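Local coordinates for DUF871 domain-containing protein (Enterococcus faecalis, PDB 2P0O), which is of unproven function but probably acts as a 6-phospho-N-acetylmuramidase whose catalytic domain is a TIM barrel, at residues G171-T176 against Y215-Y220; K113-L118 against R140-H145; S121-E126 against N164-E169. All blocks are in the same frame, centred on the assembly; numbering follows the deposited sequence.

Contact 1. Residues G171-T176 against Y215-Y220. With NA (sodium ion), chain C.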
loop_
_atom_site.group_PDB
_atom_site.type_symbol
_atom_site.label_atom_id
_atom_site.label_comp_id
_atom_site.label_asym_id
_atom_site.label_seq_id
_atom_site.Cartn_x
_atom_site.Cartn_y
_atom_site.Cartn_z
ATOM N N GLY A 171 -4.123 8.016 -21.547
ATOM C CA GLY A 171 -2.814 7.365 -21.714
ATOM C C GLY A 171 -1.814 7.440 -20.560
ATOM O O GLY A 171 -0.687 6.962 -20.687
ATOM N N LEU A 172 -2.217 8.007 -19.423
ATOM C CA LEU A 172 -1.293 8.270 -18.305
ATOM C C LEU A 172 -1.201 7.137 -17.277
ATOM O O LEU A 172 -2.086 6.289 -17.214
ATOM C CB LEU A 172 -1.693 9.574 -17.615
ATOM C CG LEU A 172 -1.928 10.760 -18.559
ATOM C CD1 LEU A 172 -2.639 11.891 -17.843
ATOM C CD2 LEU A 172 -0.610 11.241 -19.139
ATOM N N GLN A 173 -0.116 7.116 -16.499
ATOM C CA GLN A 173 0.018 6.218 -15.370
ATOM C C GLN A 173 -0.568 6.916 -14.125
ATOM O O GLN A 173 -0.454 8.131 -13.977
ATOM C CB GLN A 173 1.476 5.884 -15.110
ATOM C CG GLN A 173 2.099 4.798 -16.022
ATOM C CD GLN A 173 3.620 4.770 -15.905
ATOM O OE1 GLN A 173 4.312 5.610 -16.492
ATOM N NE2 GLN A 173 4.147 3.817 -15.135
ATOM N N VAL A 174 -1.181 6.133 -13.241
ATOM C CA VAL A 174 -1.824 6.646 -12.028
ATOM C C VAL A 174 -1.072 6.135 -10.811
ATOM O O VAL A 174 -0.930 4.922 -10.633
ATOM C CB VAL A 174 -3.301 6.197 -11.937
ATOM C CG1 VAL A 174 -3.908 6.589 -10.549
ATOM C CG2 VAL A 174 -4.083 6.793 -13.073
ATOM N N PHE A 175 -0.592 7.078 -9.999
ATOM C CA PHE A 175 0.149 6.813 -8.773
ATOM C C PHE A 175 -0.636 7.430 -7.598
ATOM O O PHE A 175 -1.168 8.557 -7.683
ATOM C CB PHE A 175 1.533 7.492 -8.831
ATOM C CG PHE A 175 2.571 6.753 -9.647
ATOM C CD1 PHE A 175 2.427 6.591 -11.010
ATOM C CD2 PHE A 175 3.732 6.268 -9.040
ATOM C CE1 PHE A 175 3.404 5.914 -11.751
ATOM C CE2 PHE A 175 4.723 5.610 -9.775
ATOM C CZ PHE A 175 4.552 5.412 -11.129
ATOM N N THR A 176 -0.652 6.713 -6.485
ATOM C CA THR A 176 -1.427 7.100 -5.330
ATOM C C THR A 176 -0.650 6.760 -4.053
ATOM O O THR A 176 0.266 5.919 -4.067
ATOM C CB THR A 176 -2.788 6.361 -5.340
ATOM O OG1 THR A 176 -3.587 6.839 -4.256
ATOM C CG2 THR A 176 -2.596 4.859 -5.167
ATOM N N TYR A 215 -7.451 0.732 -12.398
ATOM C CA TYR A 215 -7.036 2.074 -12.812
ATOM C C TYR A 215 -5.920 2.716 -11.986
ATOM O O TYR A 215 -5.635 3.899 -12.157
ATOM C CB TYR A 215 -8.251 3.003 -12.857
ATOM C CG TYR A 215 -9.293 2.491 -13.811
ATOM C CD1 TYR A 215 -9.106 2.598 -15.193
ATOM C CD2 TYR A 215 -10.447 1.868 -13.339
ATOM C CE1 TYR A 215 -10.061 2.102 -16.090
ATOM C CE2 TYR A 215 -11.411 1.373 -14.225
ATOM C CZ TYR A 215 -11.209 1.494 -15.593
ATOM O OH TYR A 215 -12.165 1.014 -16.461
ATOM N N VAL A 216 -5.310 1.945 -11.089
ATOM C CA VAL A 216 -4.169 2.419 -10.304
ATOM C C VAL A 216 -2.949 1.627 -10.764
ATOM O O VAL A 216 -3.005 0.386 -10.883
ATOM C CB VAL A 216 -4.386 2.204 -8.788
ATOM C CG1 VAL A 216 -3.140 2.641 -7.978
ATOM C CG2 VAL A 216 -5.658 2.939 -8.321
ATOM N N ASP A 217 -1.845 2.307 -11.006
ATOM C CA ASP A 217 -0.667 1.591 -11.474
ATOM C C ASP A 217 0.352 1.395 -10.363
ATOM O O ASP A 217 1.120 0.423 -10.387
ATOM C CB ASP A 217 -0.058 2.288 -12.690
ATOM C CG ASP A 217 -1.043 2.381 -13.839
ATOM O OD1 ASP A 217 -1.366 1.330 -14.434
ATOM O OD2 ASP A 217 -1.515 3.495 -14.140
ATOM N N ALA A 218 0.327 2.277 -9.365
ATOM C CA ALA A 218 1.332 2.238 -8.305
ATOM C C ALA A 218 0.823 2.762 -6.981
ATOM O O ALA A 218 -0.027 3.665 -6.944
ATOM C CB ALA A 218 2.582 2.989 -8.734
ATOM N N VAL A 219 1.335 2.191 -5.893
ATOM C CA VAL A 219 0.955 2.620 -4.557
ATOM C C VAL A 219 2.208 2.864 -3.712
ATOM O O VAL A 219 3.071 1.977 -3.623
ATOM C CB VAL A 219 0.044 1.577 -3.859
ATOM C CG1 VAL A 219 -0.419 2.122 -2.507
ATOM C CG2 VAL A 219 -1.160 1.265 -4.720
ATOM N N TYR A 220 2.275 4.062 -3.105
ATOM C CA TYR A 220 3.381 4.496 -2.264
ATOM C C TYR A 220 2.962 4.755 -0.822
ATOM O O TYR A 220 1.927 5.356 -0.563
ATOM C CB TYR A 220 4.006 5.784 -2.828
ATOM C CG TYR A 220 4.973 5.526 -3.983
ATOM C CD1 TYR A 220 4.538 4.850 -5.146
ATOM C CD2 TYR A 220 6.317 5.953 -3.922
ATOM C CE1 TYR A 220 5.412 4.602 -6.207
ATOM C CE2 TYR A 220 7.224 5.708 -5.000
ATOM C CZ TYR A 220 6.746 5.036 -6.134
ATOM O OH TYR A 220 7.567 4.782 -7.200
HETATM NA NA NA C . -4.003 -1.853 -10.458
#
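Ala218 CB lies over one face of the Phe175 ring, 3.6 Å from its centroid and 20° off the normal, a CH-pi contact in the tightly packed part of these two strands. The Tyr220 ring adjoins obliquely, its CE1 3.7 Å from Phe175 CD2. On the face bearing Thr176, its side chain runs at about a right angle to that of Val216, Thr176 CG2 to Val216 CG1 3.6 Å. Backbone bonds fix this register: Thr176 N to Ala218 O at 3.1 Å and Tyr220 N to Thr176 O at 2.9 Å.

Toward Asp217 the ladder becomes irregular. Val174 O accepts from both Asp217 N (2.8 Å) and Ala218 N (3.2 Å), while Val174 N is bound by a carboxylate instead of a carbonyl. Asp217 turns CG to the side of its own N (chi1 -59°), and OD2 takes the Val174 N-H on its anti lone pair at 2.8 Å and 164°. Its OD1 pairs with Lys168 of helix 157-169. Asp217 is thus partly exposed yet firmly bonded; the loose margin is formed by Gln173 and by the Tyr215 ring, which turns out from residues 171-176. Val216 O joins Met211 and Asp213 in binding sodium within a beta-alpha-beta unit of the TIM barrel, where helix 203-212 gives way to strand 218-221.

Contact 2. Residues K113-L118 against R140-H145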
loop_
_atom_site.group_PDB
_atom_site.type_symbol
_atom_site.label_atom_id
_atom_site.label_comp_id
_atom_site.label_asym_id
_atom_site.label_seq_id
_atom_site.Cartn_x
_atom_site.Cartn_y
_atom_site.Cartn_z
ATOM N N LYS A 113 13.678 11.815 -21.710
ATOM C CA LYS A 113 14.900 11.559 -20.919
ATOM C C LYS A 113 14.581 11.024 -19.526
ATOM O O LYS A 113 15.310 10.196 -18.974
ATOM C CB LYS A 113 15.735 12.842 -20.776
ATOM C CG LYS A 113 16.194 13.457 -22.097
ATOM C CD LYS A 113 16.842 14.841 -21.932
ATOM C CE LYS A 113 18.249 14.766 -21.323
ATOM N NZ LYS A 113 19.356 14.575 -22.357
ATOM N N ILE A 114 13.487 11.499 -18.948
ATOM C CA ILE A 114 13.207 11.225 -17.555
ATOM C C ILE A 114 11.704 11.104 -17.373
ATOM O O ILE A 114 10.943 11.661 -18.167
ATOM C CB ILE A 114 13.793 12.360 -16.681
ATOM C CG1 ILE A 114 14.220 11.819 -15.321
ATOM C CG2 ILE A 114 12.853 13.593 -16.628
ATOM C CD1 ILE A 114 15.247 12.692 -14.625
ATOM N N ASP A 115 11.267 10.374 -16.354
ATOM C CA ASP A 115 9.843 10.333 -16.053
ATOM C C ASP A 115 9.421 11.691 -15.559
ATOM O O ASP A 115 10.216 12.407 -14.926
ATOM C CB ASP A 115 9.508 9.271 -15.008
ATOM C CG ASP A 115 9.870 7.858 -15.467
ATOM O OD1 ASP A 115 9.754 7.560 -16.681
ATOM O OD2 ASP A 115 10.284 7.050 -14.605
ATOM N N ILE A 116 8.180 12.048 -15.890
ATOM C CA ILE A 116 7.603 13.342 -15.527
ATOM C C ILE A 116 6.371 13.141 -14.637
ATOM O O ILE A 116 5.426 12.443 -15.008
ATOM C CB ILE A 116 7.304 14.180 -16.796
ATOM C CG1 ILE A 116 8.621 14.636 -17.458
ATOM C CG2 ILE A 116 6.399 15.387 -16.493
ATOM C CD1 ILE A 116 9.547 15.479 -16.550
ATOM N N GLY A 117 6.426 13.713 -13.440
ATOM C CA GLY A 117 5.328 13.650 -12.494
ATOM C C GLY A 117 4.353 14.773 -12.787
ATOM O O GLY A 117 4.742 15.934 -12.899
ATOM N N LEU A 118 3.086 14.407 -12.950
ATOM C CA LEU A 118 1.992 15.375 -13.037
ATOM C C LEU A 118 1.164 15.321 -11.744
ATOM O O LEU A 118 1.277 14.380 -10.944
ATOM C CB LEU A 118 1.098 15.081 -14.233
ATOM C CG LEU A 118 1.799 14.828 -15.567
ATOM C CD1 LEU A 118 0.773 14.342 -16.575
ATOM C CD2 LEU A 118 2.477 16.115 -16.048
ATOM N N ARG A 140 6.048 7.861 -20.325
ATOM C CA ARG A 140 6.849 8.352 -19.203
ATOM C C ARG A 140 6.199 9.421 -18.319
ATOM O O ARG A 140 6.866 10.083 -17.524
ATOM C CB ARG A 140 8.210 8.766 -19.713
ATOM C CG ARG A 140 8.915 7.532 -20.195
ATOM C CD ARG A 140 10.270 7.824 -20.512
ATOM N NE ARG A 140 11.174 7.691 -19.385
ATOM C CZ ARG A 140 12.481 7.740 -19.574
ATOM N NH1 ARG A 140 12.927 7.908 -20.807
ATOM N NH2 ARG A 140 13.326 7.628 -18.569
ATOM N N LEU A 141 4.886 9.564 -18.463
ATOM C CA LEU A 141 4.136 10.556 -17.735
ATOM C C LEU A 141 3.405 9.873 -16.601
ATOM O O LEU A 141 2.681 8.899 -16.832
ATOM C CB LEU A 141 3.146 11.264 -18.659
ATOM C CG LEU A 141 3.750 12.165 -19.751
ATOM C CD1 LEU A 141 2.659 12.778 -20.644
ATOM C CD2 LEU A 141 4.697 13.233 -19.175
ATOM N N GLU A 142 3.616 10.358 -15.376
ATOM C CA GLU A 142 3.029 9.732 -14.192
ATOM C C GLU A 142 2.137 10.741 -13.504
ATOM O O GLU A 142 2.615 11.790 -13.059
ATOM C CB GLU A 142 4.124 9.249 -13.236
ATOM C CG GLU A 142 5.090 8.293 -13.917
ATOM C CD GLU A 142 6.194 7.736 -13.033
ATOM O OE1 GLU A 142 6.360 8.160 -11.861
ATOM O OE2 GLU A 142 6.900 6.827 -13.521
ATOM N N ALA A 143 0.841 10.458 -13.440
ATOM C CA ALA A 143 -0.060 11.372 -12.762
ATOM C C ALA A 143 -0.104 10.930 -11.313
ATOM O O ALA A 143 -0.585 9.827 -11.025
ATOM C CB ALA A 143 -1.444 11.338 -13.402
ATOM N N TRP A 144 0.453 11.758 -10.427
ATOM C CA TRP A 144 0.501 11.472 -8.978
ATOM C C TRP A 144 -0.584 12.203 -8.217
ATOM O O TRP A 144 -0.738 13.437 -8.326
ATOM C CB TRP A 144 1.834 11.891 -8.353
ATOM C CG TRP A 144 2.973 11.047 -8.705
ATOM C CD1 TRP A 144 3.583 10.968 -9.928
ATOM C CD2 TRP A 144 3.684 10.155 -7.841
ATOM N NE1 TRP A 144 4.617 10.077 -9.880
ATOM C CE2 TRP A 144 4.706 9.554 -8.617
ATOM C CE3 TRP A 144 3.536 9.774 -6.498
ATOM C CZ2 TRP A 144 5.608 8.621 -8.089
ATOM C CZ3 TRP A 144 4.427 8.831 -5.964
ATOM C CH2 TRP A 144 5.444 8.266 -6.761
ATOM N N HIS A 145 -1.340 11.447 -7.435
ATOM C CA HIS A 145 -2.261 12.057 -6.493
ATOM C C HIS A 145 -1.482 12.660 -5.355
ATOM O O HIS A 145 -0.312 12.353 -5.145
ATOM C CB HIS A 145 -3.204 11.006 -5.951
ATOM C CG HIS A 145 -4.267 10.623 -6.922
ATOM N ND1 HIS A 145 -5.416 11.368 -7.089
ATOM C CD2 HIS A 145 -4.362 9.575 -7.769
ATOM C CE1 HIS A 145 -6.167 10.798 -8.014
ATOM N NE2 HIS A 145 -5.549 9.708 -8.441
HETATM O O HOH W 1 15.330 7.266 -20.787
#
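Arg140 carries CG opposite its carbonyl carbon (chi1 -66°) and bends its chain at chi3 (89°), which brings NE across the side chain of Asp115. The resulting salt bridge, Arg140 NE to Asp115 OD1, is 3.1 Å long and nearly straight at 168°. Its geometry is asymmetric: the oxygen lies in the guanidinium plane, but the nitrogen meets OD1 from above the carboxylate plane. One face of the guanidinium rests against the backbone at Lys113 and Ile114. Asp115 OD2 has a second cation, Lys65 of strand 65-70. That lysine, which also makes a weak, long ion pair with Glu142, would ease the closeness of two like charges, Asp115 OD2 and Glu142 OE2, at 3.6 Å. The other oxygen, Glu142 OE1, accepts a long bond from Trp144 NE1 at 3.3 Å, which would help to set the turn of the carboxylate.

The backbones form a regular parallel ladder: Ile116 N to Arg140 O (2.9 Å), Glu142 N to Ile116 O (2.8 Å), Leu118 N to Glu142 O (2.7 Å) and Trp144 N to Leu118 O (2.8 Å). On the opposite face from Glu142, Ile116 CB lies alongside Leu141 CD2 at 3.7 Å. Here Ile116 and Leu118 pack on Met107 of helix 104-111, while Glu142 and Trp144 touch Met67 of strand 65-70. Leu96 bonds to Asp115 and Gly117 along one border of the pair, and Gln173 and Phe175 bond to Ala143 along the other.

Contact 3. Residues S121-E126 against N164-E169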
loop_
_atom_site.group_PDB
_atom_site.type_symbol
_atom_site.label_atom_id
_atom_site.label_comp_id
_atom_site.label_asym_id
_atom_site.label_seq_id
_atom_site.Cartn_x
_atom_site.Cartn_y
_atom_site.Cartn_z
ATOM N N SER A 121 -4.821 15.739 -9.691
ATOM C CA SER A 121 -5.980 16.581 -9.408
ATOM C C SER A 121 -6.083 17.863 -10.228
ATOM O O SER A 121 -7.181 18.389 -10.388
ATOM C CB SER A 121 -5.983 16.980 -7.934
ATOM O OG SER A 121 -5.784 15.826 -7.137
ATOM N N THR A 122 -4.969 18.399 -10.713
ATOM C CA THR A 122 -5.018 19.689 -11.409
ATOM C C THR A 122 -4.784 19.579 -12.906
ATOM O O THR A 122 -5.040 20.545 -13.634
ATOM C CB THR A 122 -3.957 20.685 -10.891
ATOM O OG1 THR A 122 -2.638 20.210 -11.239
ATOM C CG2 THR A 122 -4.088 20.909 -9.370
ATOM N N ILE A 123 -4.254 18.441 -13.360
ATOM C CA ILE A 123 -3.961 18.316 -14.780
ATOM C C ILE A 123 -5.266 18.485 -15.555
ATOM O O ILE A 123 -6.275 17.853 -15.238
ATOM C CB ILE A 123 -3.173 17.006 -15.158
ATOM C CG1 ILE A 123 -2.669 17.053 -16.608
ATOM C CG2 ILE A 123 -4.019 15.763 -14.991
ATOM C CD1 ILE A 123 -1.466 17.954 -16.865
ATOM N N THR A 124 -5.240 19.384 -16.533
ATOM C CA THR A 124 -6.406 19.666 -17.373
ATOM C C THR A 124 -6.291 18.959 -18.716
ATOM O O THR A 124 -5.190 18.613 -19.153
ATOM C CB THR A 124 -6.569 21.185 -17.651
ATOM O OG1 THR A 124 -5.519 21.617 -18.522
ATOM C CG2 THR A 124 -6.549 22.011 -16.352
ATOM N N LEU A 125 -7.432 18.784 -19.385
ATOM C CA LEU A 125 -7.466 18.239 -20.746
ATOM C C LEU A 125 -6.646 19.076 -21.738
ATOM O O LEU A 125 -6.150 18.552 -22.747
ATOM C CB LEU A 125 -8.910 18.094 -21.228
ATOM C CG LEU A 125 -9.230 16.971 -22.234
ATOM C CD1 LEU A 125 -10.652 16.438 -22.004
ATOM C CD2 LEU A 125 -9.036 17.381 -23.713
ATOM N N GLU A 126 -6.496 20.363 -21.427
ATOM C CA GLU A 126 -5.753 21.319 -22.258
ATOM C C GLU A 126 -4.254 21.088 -22.163
ATOM O O GLU A 126 -3.558 21.036 -23.175
ATOM C CB GLU A 126 -6.053 22.760 -21.826
ATOM C CG GLU A 126 -7.429 23.274 -22.212
ATOM C CD GLU A 126 -8.562 22.651 -21.391
ATOM O OE1 GLU A 126 -8.395 22.438 -20.160
ATOM O OE2 GLU A 126 -9.630 22.381 -21.995
ATOM N N ASN A 164 -9.219 8.688 -12.148
ATOM C CA ASN A 164 -8.277 7.699 -12.628
ATOM C C ASN A 164 -8.662 7.114 -13.995
ATOM O O ASN A 164 -7.797 6.919 -14.859
ATOM C CB ASN A 164 -8.061 6.595 -11.579
ATOM C CG ASN A 164 -7.436 7.121 -10.289
ATOM O OD1 ASN A 164 -6.871 8.226 -10.246
ATOM N ND2 ASN A 164 -7.546 6.333 -9.228
ATOM N N ARG A 165 -9.951 6.839 -14.181
ATOM C CA ARG A 165 -10.446 6.310 -15.454
ATOM C C ARG A 165 -10.142 7.270 -16.587
ATOM O O ARG A 165 -9.638 6.872 -17.628
ATOM C CB ARG A 165 -11.944 6.048 -15.373
ATOM C CG ARG A 165 -12.307 4.576 -15.459
ATOM C CD ARG A 165 -13.841 4.285 -15.478
ATOM N NE ARG A 165 -14.639 5.329 -16.125
ATOM C CZ ARG A 165 -14.966 5.350 -17.419
ATOM N NH1 ARG A 165 -14.560 4.386 -18.241
ATOM N NH2 ARG A 165 -15.700 6.351 -17.889
ATOM N N TRP A 166 -10.452 8.542 -16.349
ATOM C CA TRP A 166 -10.129 9.646 -17.247
ATOM C C TRP A 166 -8.632 9.686 -17.524
ATOM O O TRP A 166 -8.216 9.635 -18.685
ATOM C CB TRP A 166 -10.597 10.957 -16.614
ATOM C CG TRP A 166 -10.299 12.206 -17.396
ATOM C CD1 TRP A 166 -10.887 12.602 -18.578
ATOM C CD2 TRP A 166 -9.387 13.257 -17.033
ATOM N NE1 TRP A 166 -10.382 13.826 -18.972
ATOM C CE2 TRP A 166 -9.464 14.250 -18.044
ATOM C CE3 TRP A 166 -8.512 13.456 -15.958
ATOM C CZ2 TRP A 166 -8.690 15.416 -18.008
ATOM C CZ3 TRP A 166 -7.753 14.614 -15.919
ATOM C CH2 TRP A 166 -7.840 15.575 -16.938
ATOM N N LEU A 167 -7.831 9.751 -16.460
ATOM C CA LEU A 167 -6.370 9.762 -16.596
ATOM C C LEU A 167 -5.882 8.617 -17.469
ATOM O O LEU A 167 -5.115 8.838 -18.400
ATOM C CB LEU A 167 -5.656 9.771 -15.227
ATOM C CG LEU A 167 -5.847 11.014 -14.347
ATOM C CD1 LEU A 167 -5.457 10.774 -12.883
ATOM C CD2 LEU A 167 -5.139 12.247 -14.893
ATOM N N LYS A 168 -6.342 7.401 -17.189
ATOM C CA LYS A 168 -5.898 6.230 -17.945
ATOM C C LYS A 168 -6.387 6.275 -19.397
ATOM O O LYS A 168 -5.701 5.802 -20.311
ATOM C CB LYS A 168 -6.360 4.926 -17.279
ATOM C CG LYS A 168 -5.841 4.690 -15.842
ATOM C CD LYS A 168 -4.376 4.301 -15.794
ATOM C CE LYS A 168 -4.168 2.864 -16.240
ATOM N NZ LYS A 168 -2.779 2.642 -16.714
ATOM N N GLU A 169 -7.581 6.838 -19.591
ATOM C CA GLU A 169 -8.182 7.003 -20.912
ATOM C C GLU A 169 -7.336 7.956 -21.734
ATOM O O GLU A 169 -7.297 7.850 -22.953
ATOM C CB GLU A 169 -9.591 7.576 -20.771
ATOM C CG GLU A 169 -10.663 6.836 -21.556
ATOM C CD GLU A 169 -11.837 6.426 -20.659
ATOM O OE1 GLU A 169 -12.511 7.327 -20.087
ATOM O OE2 GLU A 169 -12.066 5.197 -20.517
#
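In the helical layer outside the TIM barrel, Trp166 of helix 157-169 presents the edge of its indole to the turn that starts helix 125-133. The six-membered part of the ring makes the approach. Trp166 CH2 comes within 3.2 Å of Ile123 O, and Trp166 CZ2 lies 3.8 Å from Leu125 N, which is in the ring plane. The indole therefore meets backbone atoms edge-on, with the Thr124 carbonyl carbon also at its rim. Trp166 places CG anti to its backbone N (chi1 178°), which carries the ring out from its helix to residues 123-125.

Ile123 supplies the apolar part. With CG1 anti to N (chi1 -169°), CG2 occupies the position between N and the carbonyl carbon and touches two side chains: Trp166 CZ3 at 4.0 Å and Leu167 CD2 at 3.7 Å. Ile123 CD1 packs instead against Leu118 of the barrel. At the more open end, the exposed Leu125 lays CD1 4.0 Å from Trp166 NE1 and CB 4.2 Å from Trp166 CZ2.

The turn is a helix start: Thr124 is the N-cap, and one of the bonds to its OG1 is a weak one from Glu126 N at 3.3 Å. Glu127 OE1 reaches back to take the N-H of Thr124. The nearest CA atoms across the contact, those of Ile123 and Leu167, are 9.1 Å apart, and the gap between the backbones is bridged by side chains.

Leu167, next along the helix from Trp166, also touches Val174 of strand 173-178 and the loop residues Ala120 and Leu172. Asn164, on the same helix, accepts a hydrogen bond from His145 through OD1.

From the N terminus, strand 115-119 opens contact 2, and residues 121-126 open contact 3 shortly after. Contact 2 closes first, at 140-145, once helix 125-133 has brought the chain back as the adjacent strand; contact 3 closes later, at 164-169, so the two cross. Contact 1 follows in series, opening at 171-176 directly after helix 157-169 and closing at 215-220 after helix 203-212. Contacts 1 and 2 share one sheet: strands 141-144 and 173-178 are neighbours, and Trp144 stacks on Phe175. Contact 3 joins the start of helix 125-133 to helix 157-169; it meets contact 1 through a probable hydrogen bond from Leu172 N to Leu167 O, and contact 2 where Leu167 CD1 packs on Ala143 CB.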